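Local atomic coordinates of condensin complex subunit 3 (Schizosaccharomyces pombe, PDB entry 5OQR), a protein that serves as the regulatory HEAT-repeat subunit of condensin, the complex required to convert interphase chromatin into condensed mitotic chromosomes. Residues E319-I322 and D328-D331; K283-F286 and D291-S294; S294-P299 and R315-I320; D276-A281 and S310-R315; Q301-L306 and D331-V336. All coordinates share one frame; numbering follows the deposited sequence.

Interaction 1. Residues E319-I322 and D328-D331; sequences EICI and DLLD
Cys321 and Ile322, near the C-terminal end of helix 308-324, make a small apolar contact with Leu329 and Leu330 of the short, weakly bonded helix 327-330, where the chain folds back after a brief turn. Two neighbouring leucines receive the cysteine at different atoms. Its sulfur, set beside its own backbone N and anti to the carbonyl carbon (chi1 -66°), reaches the first side-chain carbon of Leu329, with Cys321 SG to Leu329 CB at 3.5 Å. The cysteine methylene instead faces the branch point of the next residue, Cys321 CB lying 3.8 Å from Leu330 CG. Leu330 thereby sits in the fork between two helix residues: its CD2 approaches both Cys321 CB and the CG1 of Ile322, and its CD1 comes to 3.7 Å from Ile322 CG1. The Ile322 and Leu330 side chains meet at roughly a right angle, so the touch is confined to the isoleucine's CG1 methylene and the leucine's two methyls. The far end of Leu329 leads away from Cys321 toward Ser294, and its side chain also touches Phe317, while Tyr326 from the intervening turn also touches the cysteine. No hydrogen bond spans the two segments. Their association therefore rests on dispersion and on burial of the cysteine, with the sulfur taking the part of an apolar group, while Ile322 lies at the exposed margin of the contact.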
# COMPACT_ATOMS: atom_id res chain seq x y z
N GLU A 319 -22.20 -4.79 -13.08
CA GLU A 319 -21.82 -4.17 -11.81
C GLU A 319 -21.66 -2.66 -11.95
O GLU A 319 -22.10 -1.90 -11.08
CB GLU A 319 -20.52 -4.81 -11.31
CG GLU A 319 -20.40 -4.89 -9.81
CD GLU A 319 -19.40 -5.94 -9.37
OE1 GLU A 319 -18.22 -5.60 -9.18
OE2 GLU A 319 -19.80 -7.12 -9.24
N ILE A 320 -21.04 -2.21 -13.04
CA ILE A 320 -20.84 -0.78 -13.26
C ILE A 320 -22.19 -0.08 -13.40
O ILE A 320 -22.49 0.87 -12.68
CB ILE A 320 -19.96 -0.55 -14.51
CG1 ILE A 320 -18.55 -1.08 -14.26
CG2 ILE A 320 -19.91 0.93 -14.88
CD1 ILE A 320 -17.72 -1.24 -15.52
N CYS A 321 -23.01 -0.55 -14.34
CA CYS A 321 -24.25 0.15 -14.66
C CYS A 321 -25.14 0.30 -13.43
O CYS A 321 -25.83 1.31 -13.27
CB CYS A 321 -25.00 -0.59 -15.77
SG CYS A 321 -24.15 -0.58 -17.35
N ILE A 322 -25.15 -0.70 -12.55
CA ILE A 322 -25.95 -0.61 -11.33
C ILE A 322 -25.41 0.48 -10.42
O ILE A 322 -26.16 1.31 -9.90
CB ILE A 322 -26.00 -1.98 -10.62
CG1 ILE A 322 -26.82 -2.97 -11.46
CG2 ILE A 322 -26.60 -1.84 -9.22
CD1 ILE A 322 -26.85 -4.38 -10.91
N ASP A 328 -30.74 2.39 -18.77
CA ASP A 328 -30.93 1.95 -20.15
C ASP A 328 -29.86 0.95 -20.56
O ASP A 328 -30.13 0.05 -21.38
CB ASP A 328 -30.92 3.15 -21.09
CG ASP A 328 -32.13 4.04 -20.92
OD1 ASP A 328 -33.22 3.50 -20.60
OD2 ASP A 328 -32.01 5.27 -21.09
N LEU A 329 -28.65 1.07 -20.02
CA LEU A 329 -27.60 0.11 -20.33
C LEU A 329 -27.89 -1.25 -19.69
O LEU A 329 -27.50 -2.28 -20.24
CB LEU A 329 -26.25 0.63 -19.85
CG LEU A 329 -25.55 1.69 -20.72
CD1 LEU A 329 -25.15 1.12 -22.07
CD2 LEU A 329 -26.43 2.93 -20.90
N LEU A 330 -28.57 -1.26 -18.55
CA LEU A 330 -28.91 -2.52 -17.90
C LEU A 330 -29.93 -3.33 -18.69
O LEU A 330 -30.01 -4.55 -18.51
CB LEU A 330 -29.46 -2.26 -16.49
CG LEU A 330 -28.43 -2.07 -15.37
CD1 LEU A 330 -29.15 -1.72 -14.08
CD2 LEU A 330 -27.58 -3.31 -15.18
N ASP A 331 -30.73 -2.68 -19.54
CA ASP A 331 -31.69 -3.41 -20.36
C ASP A 331 -31.01 -4.43 -21.26
O ASP A 331 -31.69 -5.31 -21.79
CB ASP A 331 -32.52 -2.44 -21.20
CG ASP A 331 -33.56 -1.70 -20.38
OD1 ASP A 331 -34.07 -2.27 -19.39
OD2 ASP A 331 -33.89 -0.54 -20.73

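Interaction 2. Residues K283-F286 and D291-S294; sequences KKFF and DSLS
Ser292, in the short helix 290-293, meets two consecutive phenylalanines of helix 275-288 through its CB. That carbon lies at the edge of the Phe286 ring, near its plane, with Ser292 CB 3.8 Å from Phe286 CE1, and it approaches Phe285 obliquely at a longer distance. The backbone comes next: Leu293 N is 3.6 Å from Phe286 CE1, and Leu293 CA is close to the same ring atom, so the main chain itself packs against the Phe286 ring. Beyond it the Leu293 side chain turns over one face of the ring. With CG anti to the backbone N (chi1 -169°), CD1 is carried to 3.9 Å from the Phe286 ring centroid and only 14° off its normal, a CH-pi contact. The opposite face of Phe286 is covered by CD1 of Phe285, above the ring centre, so the ring is sandwiched between a leucine methyl and an aromatic edge. Replacing Phe286 with an alanine would probably leave the Leu293 methyl and the Phe285 edge without the surface between them and open a gap in this buried contact. Outside the pair, Phe285 packs on helix 240-257, whereas Leu293 reaches Phe317 of helix 308-324. The arrangement is a short helix folded back on the end of a longer one, the turn closed by aromatic and aliphatic packing, within an alpha-solenoid of the HEAT-repeat kind.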
# COMPACT_ATOMS: atom_id res chain seq x y z
N LYS A 283 -13.26 -1.94 -14.87
CA LYS A 283 -13.92 -0.73 -14.38
C LYS A 283 -13.10 0.51 -14.70
O LYS A 283 -13.65 1.53 -15.12
CB LYS A 283 -14.17 -0.85 -12.88
CG LYS A 283 -15.10 -1.98 -12.50
CD LYS A 283 -15.52 -1.92 -11.05
CE LYS A 283 -16.60 -2.94 -10.76
NZ LYS A 283 -17.11 -2.85 -9.37
N LYS A 284 -11.78 0.44 -14.50
CA LYS A 284 -10.94 1.60 -14.77
C LYS A 284 -10.86 1.88 -16.27
O LYS A 284 -10.83 3.05 -16.68
CB LYS A 284 -9.54 1.38 -14.19
CG LYS A 284 -9.47 1.48 -12.67
CD LYS A 284 -10.01 2.82 -12.19
CE LYS A 284 -9.47 3.18 -10.82
NZ LYS A 284 -10.05 2.35 -9.73
N PHE A 285 -10.81 0.84 -17.10
CA PHE A 285 -10.82 1.05 -18.54
C PHE A 285 -12.04 1.87 -18.96
O PHE A 285 -11.93 2.79 -19.78
CB PHE A 285 -10.80 -0.29 -19.27
CG PHE A 285 -10.97 -0.17 -20.76
CD1 PHE A 285 -12.23 -0.26 -21.32
CD2 PHE A 285 -9.88 0.02 -21.58
CE1 PHE A 285 -12.40 -0.15 -22.69
CE2 PHE A 285 -10.04 0.13 -22.95
CZ PHE A 285 -11.30 0.05 -23.50
N PHE A 286 -13.21 1.54 -18.42
CA PHE A 286 -14.43 2.23 -18.80
C PHE A 286 -14.63 3.55 -18.07
O PHE A 286 -15.49 4.34 -18.47
CB PHE A 286 -15.64 1.32 -18.57
CG PHE A 286 -15.76 0.22 -19.58
CD1 PHE A 286 -15.95 0.51 -20.92
CD2 PHE A 286 -15.68 -1.10 -19.20
CE1 PHE A 286 -16.05 -0.50 -21.85
CE2 PHE A 286 -15.78 -2.12 -20.13
CZ PHE A 286 -15.97 -1.81 -21.46
N ASP A 291 -17.10 6.09 -23.56
CA ASP A 291 -17.77 5.93 -24.85
C ASP A 291 -17.91 4.46 -25.22
O ASP A 291 -18.91 4.06 -25.83
CB ASP A 291 -16.98 6.67 -25.94
CG ASP A 291 -15.52 6.28 -25.97
OD1 ASP A 291 -14.91 6.16 -24.89
OD2 ASP A 291 -14.97 6.09 -27.08
N SER A 292 -16.93 3.64 -24.86
CA SER A 292 -16.96 2.23 -25.24
C SER A 292 -18.03 1.46 -24.47
O SER A 292 -18.55 0.46 -24.98
CB SER A 292 -15.59 1.59 -25.00
OG SER A 292 -14.60 2.19 -25.81
N LEU A 293 -18.37 1.91 -23.27
CA LEU A 293 -19.34 1.18 -22.46
C LEU A 293 -20.67 1.02 -23.20
O LEU A 293 -21.31 -0.03 -23.13
CB LEU A 293 -19.56 1.89 -21.13
CG LEU A 293 -20.36 1.10 -20.09
CD1 LEU A 293 -19.55 -0.09 -19.57
CD2 LEU A 293 -20.79 1.99 -18.94
N SER A 294 -21.09 2.06 -23.91
CA SER A 294 -22.34 2.02 -24.67
C SER A 294 -22.22 1.24 -25.97
O SER A 294 -23.21 1.12 -26.69
CB SER A 294 -22.82 3.44 -24.96
OG SER A 294 -22.96 4.19 -23.77

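Interaction 3. Residues S294-P299 and R315-I320; sequences SQLEFP and RTFNEI
Phe317 of helix 308-324 projects its ring toward the loop 294-299, where Leu296 and Phe298 receive it. Its CG is anti to the backbone N (chi1 169°), which carries the ring out from the helix toward the loop. Starting at the root, Phe317 CB already lies near CZ of Phe298, and CG is 3.9 Å from that same Phe298 CZ. At the ring's two ortho positions the neighbours differ. Phe317 CD1 meets the methyl of the leucine, with Leu296 CD1 3.8 Å away and approaching obliquely as the two side chains slide past each other in opposite directions. Phe317 CD2 meets the other aromatic, with Phe298 CE1 at 3.7 Å. Farther out, CE2 and then CZ at the tip still lie close to this Phe298 CE1, because that atom stands over the centre of one face of Phe317. The aromatic pair is thus edge-to-face, Phe298 supplying the edge; the centroids are 4.9 Å apart and the planes are inclined at 50°, well short of perpendicular. A serine in place of Phe317 would probably leave the Phe298 edge without this aromatic face and take from the Leu296 methyl one of its aromatic neighbours, opening a gap between loop and helix. Met333 also touches Phe317, while Phe298 makes a second edge-to-face pair with Phe302. Loop and helix are held here by dispersion and probably by the weak electrostatics of a positively polarised C-H edge against a pi face, without any hydrogen bond between the two segments.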
# COMPACT_ATOMS: atom_id res chain seq x y z
N SER A 294 -21.09 2.06 -23.91
CA SER A 294 -22.34 2.02 -24.67
C SER A 294 -22.22 1.24 -25.97
O SER A 294 -23.21 1.12 -26.69
CB SER A 294 -22.82 3.44 -24.96
OG SER A 294 -22.96 4.19 -23.77
N GLN A 295 -21.03 0.73 -26.29
CA GLN A 295 -20.81 -0.01 -27.53
C GLN A 295 -20.77 -1.52 -27.32
O GLN A 295 -20.60 -2.26 -28.30
CB GLN A 295 -19.50 0.46 -28.18
CG GLN A 295 -19.64 1.77 -28.92
CD GLN A 295 -18.30 2.41 -29.23
OE1 GLN A 295 -17.25 1.80 -29.04
NE2 GLN A 295 -18.33 3.65 -29.69
N LEU A 296 -20.90 -1.99 -26.09
CA LEU A 296 -20.95 -3.42 -25.83
C LEU A 296 -22.35 -3.95 -26.10
O LEU A 296 -23.35 -3.36 -25.69
CB LEU A 296 -20.56 -3.73 -24.39
CG LEU A 296 -19.12 -3.43 -23.98
CD1 LEU A 296 -18.94 -3.71 -22.50
CD2 LEU A 296 -18.12 -4.24 -24.79
N GLU A 297 -22.42 -5.08 -26.80
CA GLU A 297 -23.67 -5.75 -27.11
C GLU A 297 -23.63 -7.18 -26.60
O GLU A 297 -22.61 -7.86 -26.72
CB GLU A 297 -23.95 -5.73 -28.61
CG GLU A 297 -24.04 -4.34 -29.21
CD GLU A 297 -25.12 -3.49 -28.57
OE1 GLU A 297 -26.16 -4.06 -28.17
OE2 GLU A 297 -24.92 -2.27 -28.45
N PHE A 298 -24.75 -7.62 -26.02
CA PHE A 298 -24.86 -8.95 -25.43
C PHE A 298 -26.03 -9.69 -26.08
O PHE A 298 -27.08 -9.90 -25.46
CB PHE A 298 -25.05 -8.87 -23.92
CG PHE A 298 -23.96 -8.10 -23.23
CD1 PHE A 298 -24.09 -6.75 -22.99
CD2 PHE A 298 -22.80 -8.74 -22.82
CE1 PHE A 298 -23.09 -6.04 -22.36
CE2 PHE A 298 -21.80 -8.04 -22.18
CZ PHE A 298 -21.95 -6.69 -21.95
N PRO A 299 -25.89 -10.08 -27.35
CA PRO A 299 -26.93 -10.87 -28.00
C PRO A 299 -27.03 -12.26 -27.38
O PRO A 299 -26.22 -12.67 -26.55
CB PRO A 299 -26.47 -10.94 -29.46
CG PRO A 299 -24.99 -10.76 -29.39
CD PRO A 299 -24.74 -9.83 -28.24
N ARG A 315 -20.50 -9.62 -16.09
CA ARG A 315 -20.74 -9.40 -14.67
C ARG A 315 -20.22 -8.04 -14.22
O ARG A 315 -20.83 -7.39 -13.37
CB ARG A 315 -20.09 -10.53 -13.86
CG ARG A 315 -19.95 -10.25 -12.37
CD ARG A 315 -18.59 -9.64 -12.04
NE ARG A 315 -18.39 -9.47 -10.60
CZ ARG A 315 -17.61 -10.23 -9.84
NH1 ARG A 315 -17.51 -9.98 -8.55
NH2 ARG A 315 -16.91 -11.24 -10.36
N THR A 316 -19.09 -7.60 -14.78
CA THR A 316 -18.55 -6.30 -14.42
C THR A 316 -19.35 -5.17 -15.06
O THR A 316 -19.64 -4.16 -14.41
CB THR A 316 -17.08 -6.20 -14.84
OG1 THR A 316 -16.36 -7.33 -14.32
CG2 THR A 316 -16.45 -4.92 -14.30
N PHE A 317 -19.71 -5.33 -16.34
CA PHE A 317 -20.57 -4.36 -17.00
C PHE A 317 -21.86 -4.16 -16.21
O PHE A 317 -22.30 -3.03 -15.97
CB PHE A 317 -20.86 -4.82 -18.43
CG PHE A 317 -21.95 -4.05 -19.12
CD1 PHE A 317 -21.65 -2.95 -19.88
CD2 PHE A 317 -23.27 -4.45 -19.02
CE1 PHE A 317 -22.65 -2.24 -20.53
CE2 PHE A 317 -24.27 -3.75 -19.65
CZ PHE A 317 -23.96 -2.65 -20.41
N ASN A 318 -22.48 -5.26 -15.80
CA ASN A 318 -23.68 -5.18 -14.98
C ASN A 318 -23.38 -4.51 -13.64
O ASN A 318 -24.20 -3.75 -13.11
CB ASN A 318 -24.26 -6.58 -14.77
CG ASN A 318 -25.53 -6.59 -13.96
OD1 ASN A 318 -26.57 -6.11 -14.41
ND2 ASN A 318 -25.46 -7.14 -12.75
N GLU A 319 -22.20 -4.79 -13.08
CA GLU A 319 -21.82 -4.17 -11.81
C GLU A 319 -21.66 -2.66 -11.95
O GLU A 319 -22.10 -1.90 -11.08
CB GLU A 319 -20.52 -4.81 -11.31
CG GLU A 319 -20.40 -4.89 -9.81
CD GLU A 319 -19.40 -5.94 -9.37
OE1 GLU A 319 -18.22 -5.60 -9.18
OE2 GLU A 319 -19.80 -7.12 -9.24
N ILE A 320 -21.04 -2.21 -13.04
CA ILE A 320 -20.84 -0.78 -13.26
C ILE A 320 -22.19 -0.08 -13.40
O ILE A 320 -22.49 0.87 -12.68
CB ILE A 320 -19.96 -0.55 -14.51
CG1 ILE A 320 -18.55 -1.08 -14.26
CG2 ILE A 320 -19.91 0.93 -14.88
CD1 ILE A 320 -17.72 -1.24 -15.52

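Interaction 4. Residues D276-A281 and S310-R315; sequences DVAVLA and SSLLAR
Leu312 of helix 308-324 spreads its two methyls over neighbouring residues of helix 275-288, and this fork is the close part of the contact. Leu312 CD2 lies 3.6 Å from Ala278 CB, while Leu312 CD1 meets one branch of the valine, Val279 CG2, at 3.8 Å. The leucine's CG is anti to its backbone N (chi1 -177°), directing the fork across the gap between segment axes that approach to 10.2 Å and cross at -56°. The small alanine accepts one methyl, and the valine flanks the other. One turn later the packing is slacker: Val279 CG2 stands above one face of the Arg315 guanidinium, displaced toward its rim, and is 4.2 Å from Arg315 NH2. The arginine's polar end is engaged outside this pair, bonding to Gln365 and Glu319 and making a cation-pi contact with Tyr368. On the solvent side, exposed Asp276 does not pair with the arginine: Asp276 OD1 remains 6.3 Å from Arg315 NH1. Around this crossing, helix 356-372 covers Leu312 through Phe361 and Gln365, helix 224-235 packs on Val277 and Ala281, and helix 300-304 lies against Ala314.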
# COMPACT_ATOMS: atom_id res chain seq x y z
N ASP A 276 -9.99 -10.39 -8.94
CA ASP A 276 -10.14 -9.06 -8.35
C ASP A 276 -9.47 -8.00 -9.21
O ASP A 276 -10.04 -6.94 -9.47
CB ASP A 276 -9.58 -9.04 -6.93
CG ASP A 276 -10.47 -9.76 -5.94
OD1 ASP A 276 -11.66 -9.98 -6.25
OD2 ASP A 276 -9.98 -10.10 -4.84
N VAL A 277 -8.24 -8.27 -9.66
CA VAL A 277 -7.53 -7.30 -10.49
C VAL A 277 -8.22 -7.15 -11.84
O VAL A 277 -8.30 -6.04 -12.39
CB VAL A 277 -6.06 -7.72 -10.66
CG1 VAL A 277 -5.34 -6.80 -11.65
CG2 VAL A 277 -5.35 -7.69 -9.32
N ALA A 278 -8.74 -8.25 -12.39
CA ALA A 278 -9.38 -8.19 -13.70
C ALA A 278 -10.63 -7.33 -13.67
O ALA A 278 -10.90 -6.57 -14.60
CB ALA A 278 -9.70 -9.60 -14.19
N VAL A 279 -11.42 -7.44 -12.59
CA VAL A 279 -12.60 -6.60 -12.45
C VAL A 279 -12.20 -5.13 -12.39
O VAL A 279 -12.75 -4.29 -13.10
CB VAL A 279 -13.41 -7.01 -11.21
CG1 VAL A 279 -14.56 -6.05 -10.97
CG2 VAL A 279 -13.95 -8.42 -11.38
N LEU A 280 -11.23 -4.81 -11.53
CA LEU A 280 -10.80 -3.43 -11.38
C LEU A 280 -10.29 -2.86 -12.70
O LEU A 280 -10.59 -1.71 -13.05
CB LEU A 280 -9.72 -3.34 -10.30
CG LEU A 280 -9.09 -1.97 -10.04
CD1 LEU A 280 -10.12 -0.98 -9.52
CD2 LEU A 280 -7.94 -2.10 -9.07
N ALA A 281 -9.52 -3.65 -13.44
CA ALA A 281 -9.02 -3.19 -14.73
C ALA A 281 -10.16 -2.84 -15.68
O ALA A 281 -10.11 -1.81 -16.36
CB ALA A 281 -8.12 -4.26 -15.36
N SER A 310 -15.31 -13.64 -21.24
CA SER A 310 -16.58 -13.12 -21.72
C SER A 310 -17.59 -13.01 -20.58
O SER A 310 -18.33 -12.03 -20.50
CB SER A 310 -17.11 -14.03 -22.83
OG SER A 310 -18.53 -14.01 -22.89
N SER A 311 -17.61 -13.99 -19.68
CA SER A 311 -18.58 -13.96 -18.58
C SER A 311 -18.20 -12.91 -17.54
O SER A 311 -19.07 -12.25 -16.98
CB SER A 311 -18.68 -15.34 -17.94
OG SER A 311 -17.47 -15.71 -17.30
N LEU A 312 -16.90 -12.76 -17.28
CA LEU A 312 -16.46 -11.74 -16.33
C LEU A 312 -16.79 -10.35 -16.83
O LEU A 312 -17.14 -9.46 -16.04
CB LEU A 312 -14.96 -11.87 -16.08
CG LEU A 312 -14.37 -10.90 -15.05
CD1 LEU A 312 -14.79 -11.29 -13.65
CD2 LEU A 312 -12.87 -10.87 -15.17
N LEU A 313 -16.69 -10.13 -18.14
CA LEU A 313 -17.01 -8.82 -18.70
C LEU A 313 -18.47 -8.46 -18.48
O LEU A 313 -18.79 -7.31 -18.15
CB LEU A 313 -16.67 -8.80 -20.19
CG LEU A 313 -17.02 -7.50 -20.93
CD1 LEU A 313 -16.25 -6.32 -20.33
CD2 LEU A 313 -16.72 -7.64 -22.41
N ALA A 314 -19.37 -9.41 -18.67
CA ALA A 314 -20.79 -9.13 -18.47
C ALA A 314 -21.09 -8.85 -17.00
O ALA A 314 -21.85 -7.93 -16.69
CB ALA A 314 -21.63 -10.31 -18.97
N ARG A 315 -20.50 -9.62 -16.09
CA ARG A 315 -20.74 -9.40 -14.67
C ARG A 315 -20.22 -8.04 -14.22
O ARG A 315 -20.83 -7.39 -13.37
CB ARG A 315 -20.09 -10.53 -13.86
CG ARG A 315 -19.95 -10.25 -12.37
CD ARG A 315 -18.59 -9.64 -12.04
NE ARG A 315 -18.39 -9.47 -10.60
CZ ARG A 315 -17.61 -10.23 -9.84
NH1 ARG A 315 -17.51 -9.98 -8.55
NH2 ARG A 315 -16.91 -11.24 -10.36

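Interaction 5. Residues Q301-L306 and D331-V336; sequences QFWLEL and DKMPEV
The indole of Trp303 carries a proline on one face and a phenylalanine on the other, with a methionine at its rim. Pro334 CG sits over the six-membered ring, 4.1 Å from its centroid and 17° off the normal, a CH-pi contact displaced toward the ring margin. The nearest touch is made by the adjoining proline carbon, Pro334 CD, at 3.4 Å from Trp303 CZ2. On the opposite face CD2 of Phe302, the preceding residue of the same helix, lies over the five-membered half of the indole. Met333 completes the setting at the edge: its CE is in the indole plane, 3.9 Å from Trp303 CZ2, and its SD is 5.4 Å from the six-membered ring's centroid and 86° off the normal, an edge-on Met-aromatic contact. The methionine chain bends at chi2 and again at chi3 (95°), curling its sulfur and terminal methyl back toward the tryptophan although its CB is not directed at it. Successive residues of the loop therefore use different surfaces of one indole, methionine taking the rim and proline the face. The pyrrole nitrogen NE1 is turned to another partner, forming a weak hydrogen bond with the Phe298 carbonyl oxygen. The contact joins the short helix 300-304 to the loop leading into helix 336-348, from which Tyr342 stacks on Trp303; Ala314 of helix 308-324 and Leu366 of helix 356-372 add to the surroundings of this buried tryptophan.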
# COMPACT_ATOMS: atom_id res chain seq x y z
N GLN A 301 -26.34 -14.98 -28.80
CA GLN A 301 -25.08 -15.66 -29.12
C GLN A 301 -24.05 -15.47 -28.02
O GLN A 301 -23.32 -16.40 -27.68
CB GLN A 301 -24.54 -15.13 -30.45
CG GLN A 301 -23.20 -15.71 -30.88
CD GLN A 301 -22.44 -14.79 -31.81
OE1 GLN A 301 -22.82 -13.64 -32.01
NE2 GLN A 301 -21.35 -15.28 -32.38
N PHE A 302 -23.97 -14.26 -27.46
CA PHE A 302 -22.98 -13.98 -26.43
C PHE A 302 -23.11 -14.93 -25.25
O PHE A 302 -22.11 -15.40 -24.71
CB PHE A 302 -23.11 -12.52 -25.98
CG PHE A 302 -22.18 -12.14 -24.86
CD1 PHE A 302 -20.96 -11.55 -25.13
CD2 PHE A 302 -22.53 -12.37 -23.54
CE1 PHE A 302 -20.11 -11.19 -24.11
CE2 PHE A 302 -21.68 -12.02 -22.52
CZ PHE A 302 -20.47 -11.43 -22.80
N TRP A 303 -24.35 -15.22 -24.84
CA TRP A 303 -24.58 -16.02 -23.65
C TRP A 303 -24.49 -17.52 -23.90
O TRP A 303 -24.32 -18.28 -22.95
CB TRP A 303 -25.95 -15.68 -23.07
CG TRP A 303 -26.08 -14.23 -22.76
CD1 TRP A 303 -26.63 -13.27 -23.55
CD2 TRP A 303 -25.63 -13.57 -21.58
NE1 TRP A 303 -26.56 -12.05 -22.93
CE2 TRP A 303 -25.95 -12.20 -21.72
CE3 TRP A 303 -25.00 -13.99 -20.41
CZ2 TRP A 303 -25.64 -11.26 -20.74
CZ3 TRP A 303 -24.70 -13.06 -19.43
CH2 TRP A 303 -25.03 -11.71 -19.60
N LEU A 304 -24.60 -17.95 -25.15
CA LEU A 304 -24.49 -19.37 -25.48
C LEU A 304 -23.05 -19.80 -25.73
O LEU A 304 -22.77 -21.01 -25.73
CB LEU A 304 -25.34 -19.70 -26.70
CG LEU A 304 -26.80 -19.25 -26.62
CD1 LEU A 304 -27.53 -19.58 -27.92
CD2 LEU A 304 -27.51 -19.89 -25.44
N GLU A 305 -22.14 -18.86 -25.94
CA GLU A 305 -20.73 -19.14 -26.17
C GLU A 305 -19.87 -18.46 -25.11
O GLU A 305 -18.83 -17.88 -25.41
CB GLU A 305 -20.31 -18.68 -27.57
CG GLU A 305 -21.02 -19.42 -28.69
CD GLU A 305 -20.80 -18.75 -30.04
OE1 GLU A 305 -21.79 -18.38 -30.69
OE2 GLU A 305 -19.62 -18.60 -30.44
N LEU A 306 -20.30 -18.53 -23.85
CA LEU A 306 -19.61 -17.82 -22.78
C LEU A 306 -18.23 -18.41 -22.54
O LEU A 306 -18.00 -19.61 -22.66
CB LEU A 306 -20.43 -17.88 -21.49
CG LEU A 306 -21.61 -16.92 -21.40
CD1 LEU A 306 -22.47 -17.25 -20.19
CD2 LEU A 306 -21.14 -15.48 -21.32
N ASP A 331 -30.73 -2.68 -19.54
CA ASP A 331 -31.69 -3.41 -20.36
C ASP A 331 -31.01 -4.43 -21.26
O ASP A 331 -31.69 -5.31 -21.79
CB ASP A 331 -32.52 -2.44 -21.20
CG ASP A 331 -33.56 -1.70 -20.38
OD1 ASP A 331 -34.07 -2.27 -19.39
OD2 ASP A 331 -33.89 -0.54 -20.73
N LYS A 332 -29.69 -4.33 -21.45
CA LYS A 332 -28.97 -5.31 -22.24
C LYS A 332 -28.67 -6.58 -21.47
O LYS A 332 -28.34 -7.60 -22.08
CB LYS A 332 -27.67 -4.70 -22.76
CG LYS A 332 -27.88 -3.42 -23.54
CD LYS A 332 -26.57 -2.89 -24.10
CE LYS A 332 -26.78 -1.55 -24.78
NZ LYS A 332 -25.61 -1.16 -25.61
N MET A 333 -28.77 -6.54 -20.15
CA MET A 333 -28.59 -7.74 -19.36
C MET A 333 -29.87 -8.57 -19.36
O MET A 333 -30.97 -8.02 -19.43
CB MET A 333 -28.21 -7.39 -17.92
CG MET A 333 -26.84 -6.74 -17.79
SD MET A 333 -25.47 -7.84 -18.20
CE MET A 333 -25.18 -7.43 -19.91
N PRO A 334 -29.75 -9.89 -19.28
CA PRO A 334 -30.92 -10.76 -19.49
C PRO A 334 -31.84 -10.80 -18.29
O PRO A 334 -31.46 -10.48 -17.16
CB PRO A 334 -30.29 -12.13 -19.75
CG PRO A 334 -29.03 -12.10 -18.97
CD PRO A 334 -28.54 -10.68 -19.01
N GLU A 335 -33.07 -11.22 -18.55
CA GLU A 335 -34.02 -11.48 -17.49
C GLU A 335 -33.65 -12.77 -16.77
O GLU A 335 -32.93 -13.62 -17.30
CB GLU A 335 -35.44 -11.58 -18.06
CG GLU A 335 -35.85 -10.37 -18.91
CD GLU A 335 -36.67 -9.37 -18.13
OE1 GLU A 335 -37.80 -9.71 -17.72
OE2 GLU A 335 -36.18 -8.24 -17.91
N VAL A 336 -34.15 -12.91 -15.55
CA VAL A 336 -33.79 -14.07 -14.73
C VAL A 336 -34.17 -15.36 -15.44
O VAL A 336 -33.50 -16.39 -15.27
CB VAL A 336 -34.45 -13.97 -13.35
CG1 VAL A 336 -33.97 -12.74 -12.62
CG2 VAL A 336 -35.95 -13.95 -13.49

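The five contacts occupy one region of the solenoid, their centres about 7 to 19 Å apart and all on the same side of the chain's centre. Helix 308-324 is common to interactions 1, 3 and 4, and helix 275-288 to interactions 2 and 4. Along the chain, interaction 2 is nested within the loop closed by interaction 4, whereas interactions 3, 4 and 5 cross one another; interaction 1 closes on the stretch where interaction 5 also ends. Salt bridges tie Lys283 to Glu319 and Glu297 to Lys332 between contacts. Short helices and loops thus pack together with the longer helices in one part of this HEAT-repeat subunit.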